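Local coordinates for protein putative fumarylpyruvate hydrolase (Burkholderia cenocepacia, PDB 4MAQ) that is a putative member of the fumarylacetoacetate hydrolase family, built as a dimer of two copies of one chain, at residues V33-F37 with S196-K200; A68-A72 with A144-T149; L91-K97 with S109-G115. All blocks are in the same frame, centred on the assembly; numbering follows the deposited sequence.

Interaction 1: V33-F37 with S196-K200; sequences VRRVF and SVELK
The guanidinium group of Arg34 lies flat against the bent side chain of Lys200: the Lys200 CG methylene sits over the centre of one face, 3.4 Å from Arg34 CZ. Arg34 NH1 also reaches back to the main chain, giving a weak, bent hydrogen bond to Glu198 O (3.1 Å, 134° at the hydrogen). Water 1 makes the second link, accepting from Arg34 NH2 and donating to the same carbonyl, Glu198 O, at 2.7 Å. Bends at chi2 and chi3 (-70° and -67°) fold the Arg34 chain into this position. Lys200 NZ turns off to a salt bridge with Glu198 OE1 (3.0 Å), met from above the carboxylate plane. Farther along, Phe37 packs its CZ against Val197 CG2 at 3.8 Å and its CE2 against Leu199 CD1. Here the start of strand 36-39, in the mixed sheet of this FAH-family subunit, meets the loop that leaves helix 186-196. On the other face of the Arg34 guanidinium lies Arg35 NE, and Val197 CG1 meets the Arg35 guanidinium at its edge, 3.6 Å from NH1. Carboxylates hold the two arginines together: Arg34 NE pairs with Asp203, while Asp67 of the second subunit takes both Arg34 NH2 and Arg35 NE. Asp143 of that subunit receives Arg35 NH1 and the backbone N of Glu198.

Interaction 2: A68-A72 with A144-T149; sequences AIVPA and ASGPVT
Val70 O receives the amide of Val148 at 2.9 Å, with 160° at the hydrogen and the donor nearly along the C=O axis. The same oxygen is approached by Pro147 CA at 3.2 Å in a CA-H...O contact, so two successive residues of one strand close on one carbonyl of the other. This is a short parallel pairing of strand 69-71 with the start of strand 146-153, part of the mixed sheet of the FAH-family subunit; the two short segments run at 45° to each other, and much of the pairing is loosely bonded. At its beginning Gly146 N donates to Ala68 O (3.0 Å). Next comes a weak bond from Val70 N to Gly146 O, an oxygen that Ile69 CA also meets by a CA-H...O contact. At the far end Ala72 N reaches Val148 O at 3.0 Å.

The side chains that meet are mostly apolar. With CG1 anti to the carbonyl carbon (chi1 -61°), Val70 has CG2 between its backbone N and carbonyl carbon, which brings that methyl to Ala144 CB at 4.0 Å and close to Pro147 as well. Ala72 CB rests on Pro147 CB at 3.9 Å, and Phe232 and Phe234 of strand 230-236, in the five-stranded sheet, also touch it. Ile69 turns CD1 to the Gly146 carbonyl and sets CG2 against Val148 CG2 at 3.8 Å; both residues also touch strand 204-206, Ile69 at Leu204 and Phe206, Val148 at Phe206. Ser145 OG, hydrogen-bonded to Phe142 O, stands 3.4 Å from Ala68 CB.

Interaction 3: L91-K97 with S109-G115; sequences LVVAIGK and SHVWGYG
The antiparallel pairing of strands 85-95 and 111-122 carries a classic beta bulge, with Trp112 and Gly113 together opposite the single residue Ala94. Ala94 O takes two amides, Trp112 N at 2.8 Å and Gly113 N at 3.2 Å, and the register slips by one residue there. Before the bulge the pairing is regular, with Ala94 N bonded to Gly113 O at 2.8 Å and Val92 and Gly115 joined by a reciprocal pair of bonds. Beyond it Gly96 N takes over, donating to His110 O at 2.8 Å.

Past the strand ends, Lys97 and His110 lock together. In the plane of its ring, His110 ND1 donates to Lys97 O in a straight bond (2.9 Å, 169°), so ND1 carries a hydrogen and the ring's rotation is fixed. The Lys97 side chain, extended as far as CD and then bent at chi3 (63°), passes across that ring, its CE 3.5 Å from the His110 centroid almost on the ring normal, a CH-pi contact. Its ammonium NZ ends on Ser109 OG at 2.9 Å, a hydroxyl also bonded to Asp106 O, and on water 2.

Val93 is the middle of an apolar row: its side chain crosses that of Val111 at about a right angle, CG1 to CG2 3.7 Å, and its CG2 lies beside the Tyr114 ring, whose OH bonds to His159. Helix 186-196 packs on Val93 and Val111. In the sheet, strand 204-206 pairs with 85-95 and touches Val92 and Ala94, while strand 146-153 flanks 111-122 and its Leu151 touches Ala94 and Trp112.

How the interactions relate
From the N terminus, residues 33-37 open the longest loop, which interaction 1 closes at 196-200, at the end of helix 186-196. Inside it, 68-72 opens a second loop, closed at 144-149 by interaction 2, and inside that the short loop between 91-97 and 109-115 is closed by interaction 3. The three are therefore nested, none crossing another, and all reach the same mixed sheet. They also touch directly: Val36 packs on Ile69, Leu199 and Lys200 on Ile95, and Thr149 on Gly115, where strands 146-153 and 111-122 are neighbours. Interaction 1 is salt-bridged to the second subunit, and interaction 3 touches it through Trp112.

Interaction 1: V33-F37 with S196-K200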
loop_
_atom_site.group_PDB
_atom_site.type_symbol
_atom_site.label_atom_id
_atom_site.label_comp_id
_atom_site.label_asym_id
_atom_site.label_seq_id
_atom_site.Cartn_x
_atom_site.Cartn_y
_atom_site.Cartn_z
ATOM N N VAL B 33 -8.055 3.963 -9.317
ATOM C CA VAL B 33 -7.853 3.653 -7.904
ATOM C C VAL B 33 -6.628 4.382 -7.374
ATOM O O VAL B 33 -5.549 4.324 -7.992
ATOM C CB VAL B 33 -7.713 2.127 -7.675
ATOM C CG1 VAL B 33 -7.522 1.821 -6.183
ATOM C CG2 VAL B 33 -8.936 1.383 -8.192
ATOM N N ARG B 34 -6.807 5.008 -6.207
ATOM C CA ARG B 34 -5.765 5.788 -5.548
ATOM C C ARG B 34 -5.158 4.905 -4.432
ATOM O O ARG B 34 -4.140 4.238 -4.658
ATOM C CB ARG B 34 -6.340 7.151 -5.094
ATOM C CG ARG B 34 -5.312 8.245 -4.860
ATOM C CD ARG B 34 -4.415 8.062 -3.639
ATOM N NE ARG B 34 -5.184 8.158 -2.389
ATOM C CZ ARG B 34 -4.790 8.792 -1.288
ATOM N NH1 ARG B 34 -5.594 8.824 -0.219
ATOM N NH2 ARG B 34 -3.608 9.438 -1.256
ATOM N N ARG B 35 -5.805 4.854 -3.265
ATOM C CA ARG B 35 -5.431 3.896 -2.214
ATOM C C ARG B 35 -6.619 3.005 -1.862
ATOM O O ARG B 35 -7.753 3.312 -2.246
ATOM C CB ARG B 35 -4.925 4.618 -0.957
ATOM C CG ARG B 35 -3.559 5.263 -1.106
ATOM C CD ARG B 35 -3.119 5.897 0.209
ATOM N NE ARG B 35 -2.020 6.839 -0.004
ATOM C CZ ARG B 35 -1.626 7.743 0.882
ATOM N NH1 ARG B 35 -2.134 7.750 2.128
ATOM N NH2 ARG B 35 -0.730 8.659 0.499
ATOM N N VAL B 36 -6.339 1.908 -1.151
ATOM C CA VAL B 36 -7.376 0.963 -0.745
ATOM C C VAL B 36 -7.286 0.757 0.766
ATOM O O VAL B 36 -6.258 0.273 1.248
ATOM C CB VAL B 36 -7.225 -0.389 -1.471
ATOM C CG1 VAL B 36 -8.338 -1.362 -1.035
ATOM C CG2 VAL B 36 -7.244 -0.194 -2.976
ATOM N N PHE B 37 -8.346 1.118 1.495
ATOM C CA PHE B 37 -8.379 0.976 2.947
ATOM C C PHE B 37 -9.372 -0.114 3.312
ATOM O O PHE B 37 -10.464 -0.190 2.715
ATOM C CB PHE B 37 -8.828 2.289 3.589
ATOM C CG PHE B 37 -8.005 3.476 3.166
ATOM C CD1 PHE B 37 -6.788 3.725 3.780
ATOM C CD2 PHE B 37 -8.430 4.340 2.155
ATOM C CE1 PHE B 37 -6.006 4.810 3.417
ATOM C CE2 PHE B 37 -7.649 5.428 1.797
ATOM C CZ PHE B 37 -6.446 5.660 2.429
ATOM N N SER B 196 -6.642 10.001 9.634
ATOM C CA SER B 196 -5.326 9.379 9.567
ATOM C C SER B 196 -4.508 9.861 8.369
ATOM O O SER B 196 -3.293 10.083 8.488
ATOM C CB SER B 196 -5.506 7.874 9.497
ATOM O OG SER B 196 -4.250 7.258 9.261
ATOM N N VAL B 197 -5.182 10.027 7.222
ATOM C CA VAL B 197 -4.562 10.503 5.989
ATOM C C VAL B 197 -5.575 11.429 5.329
ATOM O O VAL B 197 -6.731 11.432 5.704
ATOM C CB VAL B 197 -4.236 9.348 4.994
ATOM C CG1 VAL B 197 -3.177 8.385 5.546
ATOM C CG2 VAL B 197 -5.498 8.587 4.592
ATOM N N GLU B 198 -5.160 12.159 4.305
ATOM C CA GLU B 198 -6.134 12.853 3.487
ATOM C C GLU B 198 -6.801 11.827 2.572
ATOM O O GLU B 198 -6.135 11.146 1.800
ATOM C CB GLU B 198 -5.494 13.963 2.651
ATOM C CG GLU B 198 -6.553 14.776 1.935
ATOM C CD GLU B 198 -5.986 15.738 0.919
ATOM O OE1 GLU B 198 -4.777 15.655 0.606
ATOM O OE2 GLU B 198 -6.761 16.583 0.449
ATOM N N LEU B 199 -8.119 11.715 2.662
ATOM C CA LEU B 199 -8.870 10.889 1.740
ATOM C C LEU B 199 -8.872 11.565 0.382
ATOM O O LEU B 199 -8.910 12.801 0.294
ATOM C CB LEU B 199 -10.288 10.740 2.265
ATOM C CG LEU B 199 -11.143 9.612 1.770
ATOM C CD1 LEU B 199 -10.562 8.266 2.220
ATOM C CD2 LEU B 199 -12.581 9.813 2.219
ATOM N N LYS B 200 -8.815 10.766 -0.680
ATOM C CA LYS B 200 -8.745 11.322 -2.036
ATOM C C LYS B 200 -9.766 10.686 -2.953
ATOM O O LYS B 200 -10.094 9.512 -2.794
ATOM C CB LYS B 200 -7.350 11.104 -2.642
ATOM C CG LYS B 200 -6.213 11.809 -1.915
ATOM C CD LYS B 200 -6.239 13.307 -2.116
ATOM C CE LYS B 200 -4.816 13.848 -2.092
ATOM N NZ LYS B 200 -4.809 15.306 -2.378
HETATM O O HOH W 1 -3.554 11.204 1.003
#

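Interaction 2: A68-A72 with A144-T149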
loop_
_atom_site.group_PDB
_atom_site.type_symbol
_atom_site.label_atom_id
_atom_site.label_comp_id
_atom_site.label_asym_id
_atom_site.label_seq_id
_atom_site.Cartn_x
_atom_site.Cartn_y
_atom_site.Cartn_z
ATOM N N ALA B 68 -3.742 -4.325 -6.578
ATOM C CA ALA B 68 -4.299 -5.595 -6.102
ATOM C C ALA B 68 -5.792 -5.689 -6.385
ATOM O O ALA B 68 -6.397 -6.748 -6.187
ATOM C CB ALA B 68 -4.068 -5.727 -4.608
ATOM N N ILE B 69 -6.392 -4.573 -6.807
ATOM C CA ILE B 69 -7.816 -4.544 -7.158
ATOM C C ILE B 69 -7.941 -5.075 -8.574
ATOM O O ILE B 69 -7.410 -4.476 -9.527
ATOM C CB ILE B 69 -8.394 -3.115 -7.046
ATOM C CG1 ILE B 69 -8.161 -2.549 -5.626
ATOM C CG2 ILE B 69 -9.853 -3.099 -7.457
ATOM C CD1 ILE B 69 -8.682 -3.411 -4.485
ATOM N N VAL B 70 -8.605 -6.218 -8.692
ATOM C CA VAL B 70 -8.751 -6.933 -9.950
ATOM C C VAL B 70 -10.230 -7.248 -10.156
ATOM O O VAL B 70 -11.031 -7.127 -9.226
ATOM C CB VAL B 70 -7.924 -8.247 -9.932
ATOM C CG1 VAL B 70 -6.441 -7.947 -9.750
ATOM C CG2 VAL B 70 -8.449 -9.251 -8.894
ATOM N N PRO B 71 -10.608 -7.645 -11.376
ATOM C CA PRO B 71 -12.022 -7.962 -11.581
ATOM C C PRO B 71 -12.481 -9.185 -10.803
ATOM O O PRO B 71 -11.774 -10.206 -10.725
ATOM C CB PRO B 71 -12.103 -8.247 -13.101
ATOM C CG PRO B 71 -10.919 -7.517 -13.665
ATOM C CD PRO B 71 -9.842 -7.682 -12.633
ATOM N N ALA B 72 -13.651 -9.071 -10.197
ATOM C CA ALA B 72 -14.292 -10.205 -9.514
ATOM C C ALA B 72 -15.065 -11.021 -10.559
ATOM O O ALA B 72 -16.282 -11.188 -10.478
ATOM C CB ALA B 72 -15.217 -9.703 -8.422
ATOM N N ALA B 144 -3.669 -9.680 -6.705
ATOM C CA ALA B 144 -5.071 -10.096 -6.898
ATOM C C ALA B 144 -5.740 -10.399 -5.556
ATOM O O ALA B 144 -6.645 -11.249 -5.477
ATOM C CB ALA B 144 -5.201 -11.289 -7.867
ATOM N N SER B 145 -5.368 -9.644 -4.522
ATOM C CA SER B 145 -5.935 -9.846 -3.192
ATOM C C SER B 145 -7.232 -9.076 -2.941
ATOM O O SER B 145 -7.817 -9.209 -1.876
ATOM C CB SER B 145 -4.889 -9.491 -2.130
ATOM O OG SER B 145 -4.511 -8.116 -2.216
ATOM N N GLY B 146 -7.681 -8.288 -3.918
ATOM C CA GLY B 146 -8.937 -7.550 -3.756
ATOM C C GLY B 146 -9.800 -7.549 -5.006
ATOM O O GLY B 146 -9.998 -6.493 -5.634
ATOM N N PRO B 147 -10.350 -8.735 -5.359
ATOM C CA PRO B 147 -11.302 -8.714 -6.465
ATOM C C PRO B 147 -12.517 -7.828 -6.143
ATOM O O PRO B 147 -13.052 -7.896 -5.034
ATOM C CB PRO B 147 -11.748 -10.191 -6.618
ATOM C CG PRO B 147 -10.903 -10.981 -5.706
ATOM C CD PRO B 147 -10.138 -10.086 -4.802
ATOM N N VAL B 148 -12.932 -6.997 -7.100
ATOM C CA VAL B 148 -14.066 -6.079 -6.934
ATOM C C VAL B 148 -14.930 -6.150 -8.201
ATOM O O VAL B 148 -14.399 -6.260 -9.321
ATOM C CB VAL B 148 -13.588 -4.612 -6.663
ATOM C CG1 VAL B 148 -14.758 -3.641 -6.489
ATOM C CG2 VAL B 148 -12.680 -4.526 -5.436
ATOM N N THR B 149 -16.248 -6.028 -8.030
ATOM C CA THR B 149 -17.162 -5.930 -9.163
ATOM C C THR B 149 -17.037 -4.593 -9.867
ATOM O O THR B 149 -16.457 -3.631 -9.335
ATOM C CB THR B 149 -18.619 -6.088 -8.719
ATOM O OG1 THR B 149 -18.980 -5.015 -7.829
ATOM C CG2 THR B 149 -18.838 -7.456 -8.058
#

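Interaction 3: L91-K97 with S109-G115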
loop_
_atom_site.group_PDB
_atom_site.type_symbol
_atom_site.label_atom_id
_atom_site.label_comp_id
_atom_site.label_asym_id
_atom_site.label_seq_id
_atom_site.Cartn_x
_atom_site.Cartn_y
_atom_site.Cartn_z
ATOM N N LEU B 91 -18.847 -4.896 1.279
ATOM C CA LEU B 91 -19.265 -3.714 0.531
ATOM C C LEU B 91 -18.058 -2.793 0.325
ATOM O O LEU B 91 -17.365 -2.460 1.277
ATOM C CB LEU B 91 -20.397 -2.955 1.243
ATOM C CG LEU B 91 -20.864 -1.689 0.527
ATOM C CD1 LEU B 91 -21.677 -2.039 -0.704
ATOM C CD2 LEU B 91 -21.687 -0.835 1.479
ATOM N N VAL B 92 -17.812 -2.407 -0.924
ATOM C CA VAL B 92 -16.703 -1.510 -1.256
ATOM C C VAL B 92 -17.260 -0.119 -1.592
ATOM O O VAL B 92 -18.209 0.026 -2.378
ATOM C CB VAL B 92 -15.901 -2.051 -2.446
ATOM C CG1 VAL B 92 -14.831 -1.046 -2.894
ATOM C CG2 VAL B 92 -15.226 -3.370 -2.065
ATOM N N VAL B 93 -16.736 0.904 -0.911
ATOM C CA VAL B 93 -17.135 2.295 -1.125
ATOM C C VAL B 93 -16.077 3.023 -1.928
ATOM O O VAL B 93 -14.889 2.949 -1.603
ATOM C CB VAL B 93 -17.319 2.993 0.246
ATOM C CG1 VAL B 93 -17.844 4.388 0.015
ATOM C CG2 VAL B 93 -18.289 2.203 1.130
ATOM N N ALA B 94 -16.500 3.677 -3.006
ATOM C CA ALA B 94 -15.578 4.409 -3.890
ATOM C C ALA B 94 -15.713 5.902 -3.644
ATOM O O ALA B 94 -16.819 6.433 -3.711
ATOM C CB ALA B 94 -15.889 4.077 -5.351
ATOM N N ILE B 95 -14.589 6.575 -3.376
ATOM C CA ILE B 95 -14.602 7.992 -2.995
ATOM C C ILE B 95 -14.453 8.893 -4.225
ATOM O O ILE B 95 -13.612 8.645 -5.092
ATOM C CB ILE B 95 -13.451 8.249 -1.998
ATOM C CG1 ILE B 95 -13.644 7.368 -0.750
ATOM C CG2 ILE B 95 -13.284 9.738 -1.644
ATOM C CD1 ILE B 95 -14.945 7.628 0.024
ATOM N N GLY B 96 -15.235 9.967 -4.269
ATOM C CA GLY B 96 -15.162 10.912 -5.387
ATOM C C GLY B 96 -14.735 12.331 -5.025
ATOM O O GLY B 96 -14.598 13.172 -5.911
ATOM N N LYS B 97 -14.436 12.592 -3.751
ATOM C CA LYS B 97 -14.087 13.946 -3.319
ATOM C C LYS B 97 -13.084 13.886 -2.196
ATOM O O LYS B 97 -13.298 13.185 -1.195
ATOM C CB LYS B 97 -15.349 14.718 -2.861
ATOM C CG LYS B 97 -15.115 16.149 -2.402
ATOM C CD LYS B 97 -16.436 16.864 -2.187
ATOM C CE LYS B 97 -17.279 16.248 -1.080
ATOM N NZ LYS B 97 -18.458 17.101 -0.784
ATOM N N SER B 109 -21.342 12.634 1.144
ATOM C CA SER B 109 -21.127 13.531 0.005
ATOM C C SER B 109 -19.788 13.325 -0.682
ATOM O O SER B 109 -19.588 13.816 -1.790
ATOM C CB SER B 109 -21.272 14.996 0.383
ATOM O OG SER B 109 -20.110 15.478 1.031
ATOM N N HIS B 110 -18.876 12.622 -0.006
ATOM C CA HIS B 110 -17.584 12.267 -0.592
ATOM C C HIS B 110 -17.628 10.975 -1.375
ATOM O O HIS B 110 -16.603 10.595 -1.964
ATOM C CB HIS B 110 -16.514 12.153 0.508
ATOM C CG HIS B 110 -16.173 13.472 1.156
ATOM N ND1 HIS B 110 -15.028 14.181 0.843
ATOM C CD2 HIS B 110 -16.839 14.218 2.073
ATOM C CE1 HIS B 110 -14.998 15.296 1.556
ATOM N NE2 HIS B 110 -16.080 15.339 2.315
ATOM N N VAL B 111 -18.765 10.278 -1.368
ATOM C CA VAL B 111 -18.837 8.953 -2.007
ATOM C C VAL B 111 -19.273 9.065 -3.466
ATOM O O VAL B 111 -20.327 9.637 -3.753
ATOM C CB VAL B 111 -19.809 8.029 -1.248
ATOM C CG1 VAL B 111 -20.037 6.717 -1.984
ATOM C CG2 VAL B 111 -19.279 7.781 0.160
ATOM N N TRP B 112 -18.453 8.549 -4.387
ATOM C CA TRP B 112 -18.833 8.454 -5.800
ATOM C C TRP B 112 -19.799 7.277 -6.035
ATOM O O TRP B 112 -20.752 7.401 -6.800
ATOM C CB TRP B 112 -17.572 8.308 -6.700
ATOM C CG TRP B 112 -17.990 8.261 -8.115
ATOM C CD1 TRP B 112 -18.270 9.324 -8.925
ATOM C CD2 TRP B 112 -18.341 7.086 -8.856
ATOM N NE1 TRP B 112 -18.718 8.889 -10.133
ATOM C CE2 TRP B 112 -18.800 7.522 -10.124
ATOM C CE3 TRP B 112 -18.301 5.708 -8.582
ATOM C CZ2 TRP B 112 -19.208 6.633 -11.125
ATOM C CZ3 TRP B 112 -18.725 4.821 -9.588
ATOM C CH2 TRP B 112 -19.157 5.297 -10.839
ATOM N N GLY B 113 -19.531 6.127 -5.434
ATOM C CA GLY B 113 -20.313 4.940 -5.731
ATOM C C GLY B 113 -19.903 3.742 -4.932
ATOM O O GLY B 113 -19.161 3.855 -3.944
ATOM N N TYR B 114 -20.410 2.585 -5.345
ATOM C CA TYR B 114 -20.281 1.360 -4.574
ATOM C C TYR B 114 -19.991 0.169 -5.461
ATOM O O TYR B 114 -20.444 0.108 -6.606
ATOM C CB TYR B 114 -21.593 1.069 -3.828
ATOM C CG TYR B 114 -21.877 2.109 -2.786
ATOM C CD1 TYR B 114 -22.615 3.245 -3.112
ATOM C CD2 TYR B 114 -21.401 1.974 -1.477
ATOM C CE1 TYR B 114 -22.865 4.236 -2.185
ATOM C CE2 TYR B 114 -21.636 2.966 -0.527
ATOM C CZ TYR B 114 -22.369 4.095 -0.880
ATOM O OH TYR B 114 -22.589 5.039 0.110
ATOM N N GLY B 115 -19.324 -0.829 -4.885
ATOM C CA GLY B 115 -19.199 -2.126 -5.508
ATOM C C GLY B 115 -19.174 -3.206 -4.446
ATOM O O GLY B 115 -19.390 -2.935 -3.251
HETATM O O HOH W 2 -19.897 16.758 -3.256
#